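PDB 4ALY: P35 antigen from Borrelia burgdorferi, which is an outer surface lipoprotein of the Lyme disease agent, critical for establishing infection after a tick bite. Local coordinates for residues Asn85-Gln88 with Ile89-Asp93. Residues are numbered along the deposited sequence; the frame is centred on the assembly and turned at random.
Sequences NIIQ and ISEMD
Two successive turns of the long first helix of this all-helical lipoprotein, residues 70-95, meet near the helix's C-terminal end, and Asn85 and Ile89 pair one turn apart along its surface. The amide of Asn85 lies across the end of Ile89: CG swings anti to the backbone N (chi1 -173°), which carries the amide alongside the next turn, and both OD1 and ND2 come to 3.5 Å from Ile89 CD1. This is a van der Waals contact between a polar amide and a methyl. Beneath it, Ile89 N donates to Asn85 O at 3.1 Å, one of the helix's i to i+4 bonds; the next runs from Ser90 N to Ile86 O.

Farther round the helix two bonds grip the carbonyl of Ile87. The N-H of Glu91 is shared, going to Ile87 O at 3.2 Å through a bent i to i+4 bond and also to Gln88 O. Ser90 directs its hydroxyl back to the carbonyl three residues earlier, and OG donates to Ile87 O at 3.1 Å. Both donors approach from the same face of the carbonyl plane, and the serine hydroxyl thus spends its hydrogen within its own helix. The Glu91 chain bends at chi2, and its carboxylate crosses Ile87 obliquely, OE2 lying 3.7 Å from Ile87 CG2 in van der Waals contact.

Around this strip the helix packs on its neighbours: Ile86 rests on Met181, Glu182 and Ser185 of helix 163-189, while Ser90 touches Glu182 and Arg133 of helix 129-137. Beyond it, Asp93 forms a salt bridge with Arg96 and a hydrogen bond with Thr137. Gln88 O likewise takes two donors, Met92 N at 3.1 Å in a nearly straight bond (N-H...O 168°) and Glu91 N at 2.9 Å from above its carbonyl plane.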
loop_
_atom_site.group_PDB
_atom_site.type_symbol
_atom_site.label_atom_id
_atom_site.label_comp_id
_atom_site.label_asym_id
_atom_site.label_seq_id
_atom_site.Cartn_x
_atom_site.Cartn_y
_atom_site.Cartn_z
ATOM N N ASN A 85 -2.712 6.616 14.908
ATOM C CA ASN A 85 -1.358 6.240 14.482
ATOM C C ASN A 85 -1.128 6.260 12.928
ATOM O O ASN A 85 -0.099 6.786 12.447
ATOM C CB ASN A 85 -0.931 4.939 15.127
ATOM C CG ASN A 85 0.520 4.591 14.870
ATOM O OD1 ASN A 85 1.436 5.397 15.111
ATOM N ND2 ASN A 85 0.757 3.365 14.398
ATOM N N ILE A 86 -2.133 5.829 12.157
ATOM C CA ILE A 86 -2.013 5.804 10.728
ATOM C C ILE A 86 -2.034 7.187 10.122
ATOM O O ILE A 86 -1.235 7.480 9.211
ATOM C CB ILE A 86 -3.040 4.845 10.114
ATOM C CG1 ILE A 86 -2.551 3.417 10.379
ATOM C CG2 ILE A 86 -3.259 5.089 8.623
ATOM C CD1 ILE A 86 -3.637 2.388 10.161
ATOM N N ILE A 87 -2.914 8.046 10.613
ATOM C CA ILE A 87 -2.915 9.441 10.189
ATOM C C ILE A 87 -1.629 10.190 10.634
ATOM O O ILE A 87 -1.090 10.974 9.854
ATOM C CB ILE A 87 -4.250 10.151 10.532
ATOM C CG1 ILE A 87 -5.408 9.396 9.892
ATOM C CG2 ILE A 87 -4.285 11.640 10.092
ATOM C CD1 ILE A 87 -5.584 9.615 8.382
ATOM N N GLN A 88 -1.088 9.907 11.812
ATOM C CA GLN A 88 0.055 10.705 12.286
ATOM C C GLN A 88 1.208 10.386 11.363
ATOM O O GLN A 88 1.710 11.250 10.706
ATOM C CB GLN A 88 0.473 10.504 13.770
ATOM C CG GLN A 88 -0.620 10.213 14.805
ATOM C CD GLN A 88 -1.263 11.448 15.520
ATOM O OE1 GLN A 88 -1.860 12.337 14.867
ATOM N NE2 GLN A 88 -1.198 11.461 16.876
ATOM N N ILE A 89 1.593 9.129 11.320
ATOM C CA ILE A 89 2.531 8.554 10.350
ATOM C C ILE A 89 2.378 9.159 8.942
ATOM O O ILE A 89 3.335 9.661 8.373
ATOM C CB ILE A 89 2.415 7.020 10.325
ATOM C CG1 ILE A 89 2.883 6.426 11.664
ATOM C CG2 ILE A 89 3.249 6.442 9.202
ATOM C CD1 ILE A 89 2.673 4.885 11.827
ATOM N N SER A 90 1.173 9.187 8.400
ATOM C CA SER A 90 1.032 9.757 7.054
ATOM C C SER A 90 1.413 11.228 6.925
ATOM O O SER A 90 1.888 11.624 5.848
ATOM C CB SER A 90 -0.341 9.514 6.458
ATOM O OG SER A 90 -1.164 10.603 6.744
ATOM N N GLU A 91 1.266 12.023 7.988
ATOM C CA GLU A 91 1.628 13.450 7.901
ATOM C C GLU A 91 3.136 13.648 8.095
ATOM O O GLU A 91 3.741 14.485 7.438
ATOM C CB GLU A 91 0.838 14.309 8.903
ATOM C CG GLU A 91 -0.606 14.631 8.505
ATOM C CD GLU A 91 -1.559 14.775 9.701
ATOM O OE1 GLU A 91 -1.157 14.683 10.893
ATOM O OE2 GLU A 91 -2.750 14.986 9.439
ATOM N N MET A 92 3.723 12.854 8.981
ATOM C CA MET A 92 5.158 12.858 9.217
ATOM C C MET A 92 5.836 12.460 7.869
ATOM O O MET A 92 6.681 13.216 7.343
ATOM C CB MET A 92 5.493 11.845 10.342
ATOM C CG MET A 92 6.654 12.127 11.294
ATOM S SD MET A 92 6.551 10.990 12.750
ATOM C CE MET A 92 5.160 11.657 13.678
ATOM N N ASP A 93 5.447 11.299 7.314
ATOM C CA ASP A 93 5.941 10.825 6.049
ATOM C C ASP A 93 5.778 11.860 4.948
ATOM O O ASP A 93 6.667 12.104 4.142
ATOM C CB ASP A 93 5.259 9.538 5.645
ATOM C CG ASP A 93 5.777 8.379 6.424
ATOM O OD1 ASP A 93 6.755 8.622 7.178
ATOM O OD2 ASP A 93 5.234 7.247 6.278
#